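Local coordinates for protein pumilio homolog 23 (Arabidopsis thaliana, PDB 5WZJ) that binds RNA sequence-specifically through its pumilio repeats, recognising here an 11-nucleotide RNA related to 18S rRNA, and probably regulates translation and mRNA stability, at residues A104-K109 with H150-L155; A95-S101 with M142-G148; L155-K160 with M204-L208. All blocks are in the same frame, centred on the assembly; numbering follows the deposited sequence.

Interaction 1 of 3, residues A104-K109 with H150-L155; sequences AESALK and HVLRRL. With nucleotides of chain B.
Arg154 reaches back over Leu108 to Glu105, its long chain suiting a place that needs an apolar stem and a charged end. Its CB lies 4.0 Å from Leu108 CD1, CG packs on both CD1 and CB, and CD rests 3.7 Å from Leu108 CB. With CG anti to the backbone N (chi1 -178°) and a bend at chi3, NE donates to Glu105 OE2 at 2.8 Å and 168°, on the anti lone pair and in the guanidinium plane. CZ carries Lys109 CE over one face, while NH2 adds a weak bond to OE2 and NH1 pairs with Asp165. The two helices run nearly parallel, 8° apart, as RNA-binding helices of successive Pumilio repeats do on the concave face of the superhelix. Steadied through OE2, Glu105 offers OE1 to G10 of chain B, accepting from N1 at 2.7 Å and N2 at 2.8 Å. Cutting this arginine back to an alanine is likely to leave the Glu105 carboxylate without its mate and freer to turn from the guanine. One face of the His150 ring lies over G10 near C6, Arg153 NH2 over the other, and Arg153 also binds N3 and O2 of C9 of chain B.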
loop_
_atom_site.group_PDB
_atom_site.type_symbol
_atom_site.label_atom_id
_atom_site.label_comp_id
_atom_site.label_asym_id
_atom_site.label_seq_id
_atom_site.Cartn_x
_atom_site.Cartn_y
_atom_site.Cartn_z
ATOM N N ALA A 104 14.732 9.332 -20.195
ATOM C CA ALA A 104 15.630 8.984 -19.094
ATOM C C ALA A 104 15.137 7.741 -18.350
ATOM O O ALA A 104 15.925 6.849 -18.017
ATOM C CB ALA A 104 15.761 10.174 -18.137
ATOM N N GLU A 105 13.833 7.652 -18.096
ATOM C CA GLU A 105 13.324 6.482 -17.383
ATOM C C GLU A 105 13.383 5.223 -18.242
ATOM O O GLU A 105 13.570 4.121 -17.708
ATOM C CB GLU A 105 11.893 6.731 -16.908
ATOM C CG GLU A 105 11.775 7.707 -15.733
ATOM C CD GLU A 105 10.373 7.692 -15.121
ATOM O OE1 GLU A 105 9.611 8.652 -15.338
ATOM O OE2 GLU A 105 10.027 6.710 -14.431
ATOM N N SER A 106 13.217 5.358 -19.566
ATOM C CA SER A 106 13.393 4.202 -20.444
ATOM C C SER A 106 14.831 3.706 -20.397
ATOM O O SER A 106 15.076 2.495 -20.445
ATOM C CB SER A 106 12.987 4.546 -21.886
ATOM O OG SER A 106 11.565 4.562 -22.021
ATOM N N ALA A 107 15.798 4.621 -20.286
ATOM C CA ALA A 107 17.187 4.188 -20.142
ATOM C C ALA A 107 17.375 3.399 -18.856
ATOM O O ALA A 107 18.063 2.371 -18.847
ATOM C CB ALA A 107 18.139 5.384 -20.176
ATOM N N LEU A 108 16.745 3.854 -17.765
ATOM C CA LEU A 108 16.854 3.158 -16.486
ATOM C C LEU A 108 16.159 1.799 -16.523
ATOM O O LEU A 108 16.709 0.803 -16.040
ATOM C CB LEU A 108 16.279 4.034 -15.367
ATOM C CG LEU A 108 17.021 5.366 -15.169
ATOM C CD1 LEU A 108 16.359 6.226 -14.067
ATOM C CD2 LEU A 108 18.476 5.098 -14.826
ATOM N N LYS A 109 14.943 1.740 -17.082
ATOM C CA LYS A 109 14.235 0.469 -17.199
ATOM C C LYS A 109 15.040 -0.529 -18.011
ATOM O O LYS A 109 15.067 -1.722 -17.692
ATOM C CB LYS A 109 12.872 0.671 -17.867
ATOM C CG LYS A 109 11.855 1.435 -17.060
ATOM C CD LYS A 109 10.544 1.494 -17.846
ATOM C CE LYS A 109 9.481 2.293 -17.117
ATOM N NZ LYS A 109 8.256 2.430 -17.972
ATOM N N HIS A 150 10.465 11.925 -10.723
ATOM C CA HIS A 150 10.166 10.555 -11.149
ATOM C C HIS A 150 11.435 9.830 -11.558
ATOM O O HIS A 150 11.640 8.662 -11.203
ATOM C CB HIS A 150 9.175 10.554 -12.324
ATOM C CG HIS A 150 7.801 11.006 -11.955
ATOM N ND1 HIS A 150 6.892 10.186 -11.316
ATOM C CD2 HIS A 150 7.180 12.197 -12.123
ATOM C CE1 HIS A 150 5.772 10.853 -11.108
ATOM N NE2 HIS A 150 5.924 12.077 -11.583
ATOM N N VAL A 151 12.279 10.505 -12.345
ATOM C CA VAL A 151 13.547 9.930 -12.776
ATOM C C VAL A 151 14.396 9.538 -11.568
ATOM O O VAL A 151 15.001 8.458 -11.538
ATOM C CB VAL A 151 14.279 10.923 -13.702
ATOM C CG1 VAL A 151 15.661 10.403 -14.081
ATOM C CG2 VAL A 151 13.432 11.202 -14.973
ATOM N N LEU A 152 14.441 10.400 -10.549
ATOM C CA LEU A 152 15.271 10.141 -9.368
ATOM C C LEU A 152 14.751 8.952 -8.566
ATOM O O LEU A 152 15.538 8.107 -8.122
ATOM C CB LEU A 152 15.325 11.383 -8.472
ATOM C CG LEU A 152 16.288 12.512 -8.868
ATOM C CD1 LEU A 152 16.113 13.727 -7.955
ATOM C CD2 LEU A 152 17.731 12.007 -8.817
ATOM N N ARG A 153 13.433 8.869 -8.380
ATOM C CA ARG A 153 12.830 7.705 -7.732
ATOM C C ARG A 153 13.216 6.410 -8.440
ATOM O O ARG A 153 13.636 5.439 -7.799
ATOM C CB ARG A 153 11.306 7.869 -7.687
ATOM C CG ARG A 153 10.862 8.831 -6.568
ATOM C CD ARG A 153 9.356 9.074 -6.573
ATOM N NE ARG A 153 8.999 10.249 -7.360
ATOM C CZ ARG A 153 7.742 10.606 -7.609
ATOM N NH1 ARG A 153 6.740 9.863 -7.148
ATOM N NH2 ARG A 153 7.488 11.692 -8.318
ATOM N N ARG A 154 13.066 6.371 -9.768
ATOM C CA ARG A 154 13.444 5.168 -10.509
ATOM C C ARG A 154 14.932 4.884 -10.358
ATOM O O ARG A 154 15.331 3.738 -10.112
ATOM C CB ARG A 154 13.061 5.297 -11.988
ATOM C CG ARG A 154 13.383 4.029 -12.813
ATOM C CD ARG A 154 12.750 4.068 -14.221
ATOM N NE ARG A 154 11.303 4.253 -14.178
ATOM C CZ ARG A 154 10.434 3.276 -13.933
ATOM N NH1 ARG A 154 10.866 2.047 -13.701
ATOM N NH2 ARG A 154 9.135 3.530 -13.895
ATOM N N LEU A 155 15.764 5.927 -10.445
ATOM C CA LEU A 155 17.212 5.745 -10.311
ATOM C C LEU A 155 17.593 5.213 -8.932
ATOM O O LEU A 155 18.456 4.335 -8.821
ATOM C CB LEU A 155 17.928 7.065 -10.575
ATOM C CG LEU A 155 19.434 7.045 -10.365
ATOM C CD1 LEU A 155 20.098 6.066 -11.349
ATOM C CD2 LEU A 155 19.988 8.459 -10.524
ATOM P P G B 10 -0.042 14.353 -12.846
ATOM O OP1 G B 10 -1.077 15.365 -13.120
ATOM O OP2 G B 10 -0.355 12.913 -12.796
ATOM O "O5'" G B 10 1.110 14.488 -13.941
ATOM C "C5'" G B 10 1.806 15.709 -14.158
ATOM C "C4'" G B 10 2.814 15.557 -15.274
ATOM O "O4'" G B 10 3.824 14.597 -14.850
ATOM C "C3'" G B 10 2.244 15.022 -16.595
ATOM O "O3'" G B 10 2.961 15.562 -17.708
ATOM C "C2'" G B 10 2.548 13.537 -16.508
ATOM O "O2'" G B 10 2.632 12.874 -17.751
ATOM C "C1'" G B 10 3.897 13.546 -15.788
ATOM N N9 G B 10 4.162 12.272 -15.124
ATOM C C8 G B 10 3.240 11.534 -14.401
ATOM N N7 G B 10 3.728 10.393 -14.002
ATOM C C5 G B 10 5.027 10.369 -14.502
ATOM C C6 G B 10 6.039 9.386 -14.374
ATOM O O6 G B 10 5.973 8.310 -13.783
ATOM N N1 G B 10 7.211 9.755 -15.023
ATOM C C2 G B 10 7.400 10.931 -15.704
ATOM N N2 G B 10 8.613 11.120 -16.261
ATOM N N3 G B 10 6.461 11.855 -15.826
ATOM C C4 G B 10 5.310 11.513 -15.211
ATOM P P C B 9 -2.790 14.278 -7.455
ATOM O OP1 C B 9 -3.690 15.116 -8.285
ATOM O OP2 C B 9 -3.141 12.856 -7.198
ATOM O "O5'" C B 9 -1.338 14.240 -8.126
ATOM C "C5'" C B 9 -0.632 15.424 -8.487
ATOM C "C4'" C B 9 0.695 15.061 -9.111
ATOM O "O4'" C B 9 1.531 14.418 -8.130
ATOM C "C3'" C B 9 0.610 14.092 -10.293
ATOM O "O3'" C B 9 0.689 14.828 -11.499
ATOM C "C2'" C B 9 1.797 13.127 -10.124
ATOM O "O2'" C B 9 2.796 13.355 -11.113
ATOM C "C1'" C B 9 2.361 13.470 -8.735
ATOM N N1 C B 9 2.487 12.297 -7.847
ATOM C C2 C B 9 3.725 11.672 -7.854
ATOM O O2 C B 9 4.599 12.161 -8.598
ATOM N N3 C B 9 3.926 10.586 -7.062
ATOM C C4 C B 9 2.933 10.128 -6.301
ATOM N N4 C B 9 3.162 9.052 -5.540
ATOM C C5 C B 9 1.646 10.761 -6.281
ATOM C C6 C B 9 1.462 11.835 -7.064
#

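Interaction 2 of 3, residues A95-S101 with M142-G148. With nucleotides of chain B.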
loop_
_atom_site.group_PDB
_atom_site.type_symbol
_atom_site.label_atom_id
_atom_site.label_comp_id
_atom_site.label_asym_id
_atom_site.label_seq_id
_atom_site.Cartn_x
_atom_site.Cartn_y
_atom_site.Cartn_z
ATOM N N ALA A 95 16.225 14.771 -17.933
ATOM C CA ALA A 95 15.361 14.225 -16.895
ATOM C C ALA A 95 14.321 15.223 -16.395
ATOM O O ALA A 95 13.266 14.807 -15.904
ATOM C CB ALA A 95 16.222 13.727 -15.728
ATOM N N MET A 96 14.574 16.522 -16.512
ATOM C CA MET A 96 13.623 17.523 -16.039
ATOM C C MET A 96 12.696 18.015 -17.135
ATOM O O MET A 96 11.916 18.943 -16.906
ATOM C CB MET A 96 14.371 18.698 -15.402
ATOM C CG MET A 96 15.058 18.289 -14.088
ATOM S SD MET A 96 16.340 19.458 -13.543
ATOM C CE MET A 96 15.358 20.880 -13.164
ATOM N N ASP A 97 12.738 17.393 -18.306
ATOM C CA ASP A 97 11.895 17.765 -19.434
ATOM C C ASP A 97 10.630 16.905 -19.466
ATOM O O ASP A 97 10.654 15.722 -19.111
ATOM C CB ASP A 97 12.677 17.606 -20.737
ATOM C CG ASP A 97 11.868 18.005 -21.950
ATOM O OD1 ASP A 97 11.835 19.209 -22.238
ATOM O OD2 ASP A 97 11.290 17.116 -22.612
ATOM N N ARG A 98 9.516 17.509 -19.891
ATOM C CA ARG A 98 8.240 16.787 -19.895
ATOM C C ARG A 98 8.272 15.553 -20.797
ATOM O O ARG A 98 7.613 14.555 -20.487
ATOM C CB ARG A 98 7.099 17.718 -20.314
ATOM C CG ARG A 98 7.273 18.280 -21.706
ATOM C CD ARG A 98 6.425 19.530 -21.966
ATOM N NE ARG A 98 6.730 20.061 -23.291
ATOM C CZ ARG A 98 6.015 19.801 -24.385
ATOM N NH1 ARG A 98 6.379 20.308 -25.558
ATOM N NH2 ARG A 98 4.928 19.042 -24.306
ATOM N N SER A 99 9.001 15.605 -21.924
ATOM C CA SER A 99 9.209 14.407 -22.739
ATOM C C SER A 99 10.504 13.691 -22.384
ATOM O O SER A 99 10.534 12.457 -22.300
ATOM C CB SER A 99 9.238 14.759 -24.230
ATOM O OG SER A 99 7.987 15.243 -24.664
ATOM N N GLY A 100 11.589 14.443 -22.202
ATOM C CA GLY A 100 12.878 13.815 -21.972
ATOM C C GLY A 100 12.901 12.934 -20.738
ATOM O O GLY A 100 13.649 11.954 -20.686
ATOM N N SER A 101 12.073 13.251 -19.736
ATOM C CA SER A 101 12.074 12.441 -18.519
ATOM C C SER A 101 11.657 10.997 -18.801
ATOM O O SER A 101 12.124 10.072 -18.123
ATOM C CB SER A 101 11.163 13.072 -17.461
ATOM O OG SER A 101 9.839 13.249 -17.937
ATOM N N MET A 142 16.353 19.365 -9.623
ATOM C CA MET A 142 15.856 18.087 -10.140
ATOM C C MET A 142 14.950 17.387 -9.126
ATOM O O MET A 142 13.923 16.802 -9.498
ATOM C CB MET A 142 17.038 17.190 -10.516
ATOM C CG MET A 142 16.635 15.925 -11.266
ATOM S SD MET A 142 18.078 14.885 -11.582
ATOM C CE MET A 142 17.327 13.440 -12.331
ATOM N N MET A 143 15.320 17.425 -7.843
ATOM C CA MET A 143 14.505 16.801 -6.808
ATOM C C MET A 143 13.127 17.427 -6.745
ATOM O O MET A 143 12.134 16.728 -6.541
ATOM C CB MET A 143 15.182 16.934 -5.441
ATOM C CG MET A 143 16.490 16.172 -5.321
ATOM S SD MET A 143 17.385 16.511 -3.776
ATOM C CE MET A 143 16.317 15.752 -2.562
ATOM N N CYS A 144 13.048 18.746 -6.908
ATOM C CA CYS A 144 11.793 19.478 -6.808
ATOM C C CYS A 144 11.028 19.536 -8.121
ATOM O O CYS A 144 9.916 20.067 -8.147
ATOM C CB CYS A 144 12.062 20.899 -6.303
ATOM S SG CYS A 144 12.731 20.884 -4.633
ATOM N N ASN A 145 11.580 18.985 -9.194
ATOM C CA ASN A 145 10.976 19.093 -10.518
ATOM C C ASN A 145 9.970 17.962 -10.703
ATOM O O ASN A 145 10.267 16.811 -10.377
ATOM C CB ASN A 145 12.072 19.026 -11.587
ATOM C CG ASN A 145 11.518 19.102 -12.991
ATOM O OD1 ASN A 145 11.252 18.076 -13.629
ATOM N ND2 ASN A 145 11.334 20.317 -13.477
ATOM N N CYS A 146 8.776 18.281 -11.227
ATOM C CA CYS A 146 7.751 17.248 -11.338
ATOM C C CYS A 146 8.250 16.055 -12.152
ATOM O O CYS A 146 8.027 14.904 -11.763
ATOM C CB CYS A 146 6.450 17.820 -11.918
ATOM S SG CYS A 146 6.537 18.702 -13.482
ATOM N N TYR A 147 8.960 16.299 -13.255
ATOM C CA TYR A 147 9.449 15.174 -14.056
ATOM C C TYR A 147 10.726 14.581 -13.466
ATOM O O TYR A 147 10.861 13.357 -13.376
ATOM C CB TYR A 147 9.668 15.618 -15.510
ATOM C CG TYR A 147 8.525 16.481 -16.033
ATOM C CD1 TYR A 147 7.288 15.924 -16.318
ATOM C CD2 TYR A 147 8.682 17.854 -16.206
ATOM C CE1 TYR A 147 6.231 16.707 -16.779
ATOM C CE2 TYR A 147 7.638 18.648 -16.672
ATOM C CZ TYR A 147 6.411 18.062 -16.945
ATOM O OH TYR A 147 5.358 18.819 -17.407
ATOM N N GLY A 148 11.660 15.436 -13.039
ATOM C CA GLY A 148 12.921 14.951 -12.509
ATOM C C GLY A 148 12.759 14.093 -11.276
ATOM O O GLY A 148 13.542 13.167 -11.050
ATOM P P G B 11 2.454 16.903 -18.438
ATOM O OP1 G B 11 3.029 18.047 -17.686
ATOM O OP2 G B 11 0.992 16.808 -18.655
ATOM O "O5'" G B 11 3.218 16.918 -19.823
ATOM C "C5'" G B 11 2.733 16.233 -20.970
ATOM C "C4'" G B 11 3.851 16.085 -21.974
ATOM O "O4'" G B 11 4.603 14.884 -21.648
ATOM C "C3'" G B 11 3.428 15.942 -23.435
ATOM O "O3'" G B 11 4.444 16.498 -24.281
ATOM C "C2'" G B 11 3.424 14.437 -23.621
ATOM O "O2'" G B 11 3.558 14.025 -24.964
ATOM C "C1'" G B 11 4.636 14.034 -22.771
ATOM N N9 G B 11 4.586 12.635 -22.339
ATOM C C8 G B 11 3.645 12.041 -21.516
ATOM N N7 G B 11 3.833 10.748 -21.377
ATOM C C5 G B 11 4.955 10.473 -22.158
ATOM C C6 G B 11 5.632 9.252 -22.405
ATOM O O6 G B 11 5.361 8.131 -21.966
ATOM N N1 G B 11 6.713 9.424 -23.276
ATOM C C2 G B 11 7.106 10.628 -23.823
ATOM N N2 G B 11 8.184 10.607 -24.632
ATOM N N3 G B 11 6.486 11.776 -23.597
ATOM C C4 G B 11 5.426 11.627 -22.769
ATOM P P G B 10 -0.042 14.353 -12.846
ATOM O OP1 G B 10 -1.077 15.365 -13.120
ATOM O OP2 G B 10 -0.355 12.913 -12.796
ATOM O "O5'" G B 10 1.110 14.488 -13.941
ATOM C "C5'" G B 10 1.806 15.709 -14.158
ATOM C "C4'" G B 10 2.814 15.557 -15.274
ATOM O "O4'" G B 10 3.824 14.597 -14.850
ATOM C "C3'" G B 10 2.244 15.022 -16.595
ATOM O "O3'" G B 10 2.961 15.562 -17.708
ATOM C "C2'" G B 10 2.548 13.537 -16.508
ATOM O "O2'" G B 10 2.632 12.874 -17.751
ATOM C "C1'" G B 10 3.897 13.546 -15.788
ATOM N N9 G B 10 4.162 12.272 -15.124
ATOM C C8 G B 10 3.240 11.534 -14.401
ATOM N N7 G B 10 3.728 10.393 -14.002
ATOM C C5 G B 10 5.027 10.369 -14.502
ATOM C C6 G B 10 6.039 9.386 -14.374
ATOM O O6 G B 10 5.973 8.310 -13.783
ATOM N N1 G B 10 7.211 9.755 -15.023
ATOM C C2 G B 10 7.400 10.931 -15.704
ATOM N N2 G B 10 8.613 11.120 -16.261
ATOM N N3 G B 10 6.461 11.855 -15.826
ATOM C C4 G B 10 5.310 11.513 -15.211
#
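This is a contact between two interhelical turns, with the helix ends that flank them: 95-101 of Pumilio repeat 2 packs against its counterpart 142-148 in repeat 3, each leading into an RNA-binding helix, beside the backbone of the bound RNA. One end of it is apolar. Ala95 CB meets the terminal methyl, Met142 CE, at 3.6 Å, and the thioether SD of Met96 lies 3.8 Å from Met142 CB, the bend at chi3 turning only CE. The helix starts are capped. Asp97 OD2 accepts from Ser99 N and Gly100 N, and Asn145, the N-cap of helix 146-160, takes Gly148 N on a lone pair of OD1 at 2.7 Å; the same OD1 lies against Met96 CA and CB. Gly148 suits its place because a side chain would clash with Met142 O and press on Met96 CG. Its CA also makes a CA-H...O contact with Ala95 O.

Toward the RNA, Tyr147 reaches across to repeat 2. Arg98 CA sits over the middle of the ring, 3.5 Å from its centroid and 4° off the normal, a CH-pi contact extended by Arg98 CB above CZ. The ring edge faces the phosphodiester between G10 and G11 of chain B, and Tyr147 OH donates to G11 OP1, at a modelled length so short as to be doubtful. Beside Tyr147 CB stands Ser101, its OG turned between backbone N and carbonyl carbon (chi1 57°) to donate to Asp97 O at 2.9 Å. With its proton thus engaged, OG meets G10 N2 as an acceptor, at 3.0 Å and 158°. The chemistry implies two roles: repeat 2 presents Ser101 OG to the guanine amino group, a contact able to discriminate between bases, while Tyr147 of repeat 3 grips a phosphate, blind to sequence, and probably positions the strand.

Interaction 3 of 3, residues L155-K160 with M204-L208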
loop_
_atom_site.group_PDB
_atom_site.type_symbol
_atom_site.label_atom_id
_atom_site.label_comp_id
_atom_site.label_asym_id
_atom_site.label_seq_id
_atom_site.Cartn_x
_atom_site.Cartn_y
_atom_site.Cartn_z
ATOM N N LEU A 155 15.764 5.927 -10.445
ATOM C CA LEU A 155 17.212 5.745 -10.311
ATOM C C LEU A 155 17.593 5.213 -8.932
ATOM O O LEU A 155 18.456 4.335 -8.821
ATOM C CB LEU A 155 17.928 7.065 -10.575
ATOM C CG LEU A 155 19.434 7.045 -10.365
ATOM C CD1 LEU A 155 20.098 6.066 -11.349
ATOM C CD2 LEU A 155 19.988 8.459 -10.524
ATOM N N LEU A 156 16.999 5.769 -7.868
ATOM C CA LEU A 156 17.221 5.239 -6.526
ATOM C C LEU A 156 16.855 3.762 -6.462
ATOM O O LEU A 156 17.604 2.952 -5.910
ATOM C CB LEU A 156 16.403 6.035 -5.499
ATOM C CG LEU A 156 16.887 7.461 -5.196
ATOM C CD1 LEU A 156 15.747 8.293 -4.610
ATOM C CD2 LEU A 156 18.073 7.436 -4.241
ATOM N N CYS A 157 15.689 3.396 -7.015
ATOM C CA CYS A 157 15.263 1.997 -7.000
ATOM C C CYS A 157 16.264 1.110 -7.730
ATOM O O CYS A 157 16.607 0.023 -7.251
ATOM C CB CYS A 157 13.869 1.853 -7.629
ATOM S SG CYS A 157 12.505 2.460 -6.615
ATOM N N LEU A 158 16.748 1.564 -8.885
ATOM C CA LEU A 158 17.727 0.785 -9.634
ATOM C C LEU A 158 19.015 0.582 -8.833
ATOM O O LEU A 158 19.589 -0.513 -8.842
ATOM C CB LEU A 158 18.022 1.474 -10.965
ATOM C CG LEU A 158 18.985 0.755 -11.907
ATOM C CD1 LEU A 158 18.548 -0.683 -12.078
ATOM C CD2 LEU A 158 19.055 1.469 -13.261
ATOM N N CYS A 159 19.494 1.629 -8.145
ATOM C CA CYS A 159 20.705 1.490 -7.334
ATOM C C CYS A 159 20.512 0.488 -6.201
ATOM O O CYS A 159 21.467 -0.182 -5.790
ATOM C CB CYS A 159 21.131 2.847 -6.757
ATOM S SG CYS A 159 21.740 4.046 -7.974
ATOM N N LYS A 160 19.300 0.399 -5.662
ATOM C CA LYS A 160 18.993 -0.614 -4.665
ATOM C C LYS A 160 18.937 -1.996 -5.297
ATOM O O LYS A 160 19.049 -3.001 -4.592
ATOM C CB LYS A 160 17.664 -0.264 -3.991
ATOM C CG LYS A 160 17.145 -1.249 -2.948
ATOM C CD LYS A 160 18.091 -1.400 -1.768
ATOM C CE LYS A 160 17.467 -2.318 -0.703
ATOM N NZ LYS A 160 18.295 -2.359 0.533
ATOM N N MET A 204 26.675 2.899 -4.643
ATOM C CA MET A 204 26.115 3.929 -5.514
ATOM C C MET A 204 24.858 4.540 -4.901
ATOM O O MET A 204 24.664 5.759 -4.960
ATOM C CB MET A 204 25.819 3.344 -6.893
ATOM C CG MET A 204 25.555 4.399 -7.967
ATOM S SD MET A 204 27.047 5.334 -8.396
ATOM C CE MET A 204 28.191 3.987 -8.726
ATOM N N LEU A 205 23.988 3.708 -4.318
ATOM C CA LEU A 205 22.812 4.231 -3.625
ATOM C C LEU A 205 23.222 5.203 -2.522
ATOM O O LEU A 205 22.693 6.320 -2.430
ATOM C CB LEU A 205 21.983 3.082 -3.053
ATOM C CG LEU A 205 20.718 3.466 -2.270
ATOM C CD1 LEU A 205 19.737 4.228 -3.165
ATOM C CD2 LEU A 205 20.037 2.240 -1.686
ATOM N N THR A 206 24.196 4.803 -1.698
ATOM C CA THR A 206 24.671 5.663 -0.611
ATOM C C THR A 206 25.234 6.967 -1.156
ATOM O O THR A 206 24.918 8.053 -0.657
ATOM C CB THR A 206 25.721 4.913 0.219
ATOM O OG1 THR A 206 25.107 3.759 0.817
ATOM C CG2 THR A 206 26.305 5.812 1.319
ATOM N N TYR A 207 26.056 6.875 -2.205
ATOM C CA TYR A 207 26.668 8.057 -2.799
ATOM C C TYR A 207 25.613 8.998 -3.366
ATOM O O TYR A 207 25.668 10.213 -3.140
ATOM C CB TYR A 207 27.649 7.620 -3.890
ATOM C CG TYR A 207 28.088 8.701 -4.859
ATOM C CD1 TYR A 207 28.965 9.704 -4.457
ATOM C CD2 TYR A 207 27.665 8.691 -6.194
ATOM C CE1 TYR A 207 29.387 10.695 -5.351
ATOM C CE2 TYR A 207 28.074 9.681 -7.100
ATOM C CZ TYR A 207 28.944 10.676 -6.666
ATOM O OH TYR A 207 29.384 11.651 -7.536
ATOM N N LEU A 208 24.650 8.455 -4.121
ATOM C CA LEU A 208 23.604 9.295 -4.701
ATOM C C LEU A 208 22.791 9.976 -3.606
ATOM O O LEU A 208 22.610 11.199 -3.618
ATOM C CB LEU A 208 22.696 8.455 -5.611
ATOM C CG LEU A 208 21.409 9.147 -6.070
ATOM C CD1 LEU A 208 21.724 10.427 -6.886
ATOM C CD2 LEU A 208 20.558 8.161 -6.887
#
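Leu208 N donates to Met204 O at 2.8 Å, the backbone bond of helix 202-213 that places these two residues one turn apart, with Leu208 facing helix 146-160 and Met204 touching it through CG. Between the helices the contact is apolar. They run roughly antiparallel, at 148°, with segment axes 9.0 Å apart, and come closest at Cys159 and Leu205, whose CB atoms meet at 3.8 Å; the small cysteine suits this point because it lets the backbones draw near. Its SG touches Met204 CG, beyond which the methionine chain bends away.

Leu208 sends one methyl into the centre: CD2 lies 3.7 Å from Leu155 CD2 and 3.7 Å from Leu156 CD2, wedged between two neighbouring leucines. Leu205, with CG anti to its own N (chi1 179°), forks over the same helix. Its CD1 packs 3.8 Å from Leu156 CD2, meeting that side chain at about a right angle, while CD2 rests on the aliphatic part of Lys160, 4.1 Å from CD. A lysine fits this border, since its methylenes pack while NZ goes on to a weak hydrogen bond with Leu239 O. Leu156 also touches helix 227-239, and Leu155 helix 121-137, placing the contact in the interior behind the RNA-binding surface. Leucine methyls packed on one another and on the carbonyl Leu156 O imply that cohesion here rests mainly on shape and burial, with backbone hydrogen bonding between Cys159 and Phe201 as a polar tie beside it.

In the fold
Read from the N terminus, 95-101 and 104-109 come first, both in Pumilio repeat 2, followed by 142-148 and 150-155 in repeat 3. Interactions 1 and 2 each close a loop of 40 residues, and the loops cross, as expected when consecutive repeats stack in register: helix 100-112 and its leading turn meet helix 146-160 and its own. The two contacts touch, Val151 packing on Ser101 O and Ala95 O. Interaction 3 then opens at Leu155, where interaction 1 has closed, and spans 43 residues to reach helix 202-213. Helix 146-160 thus serves all three, joining repeat 2, the bound RNA and the following helices.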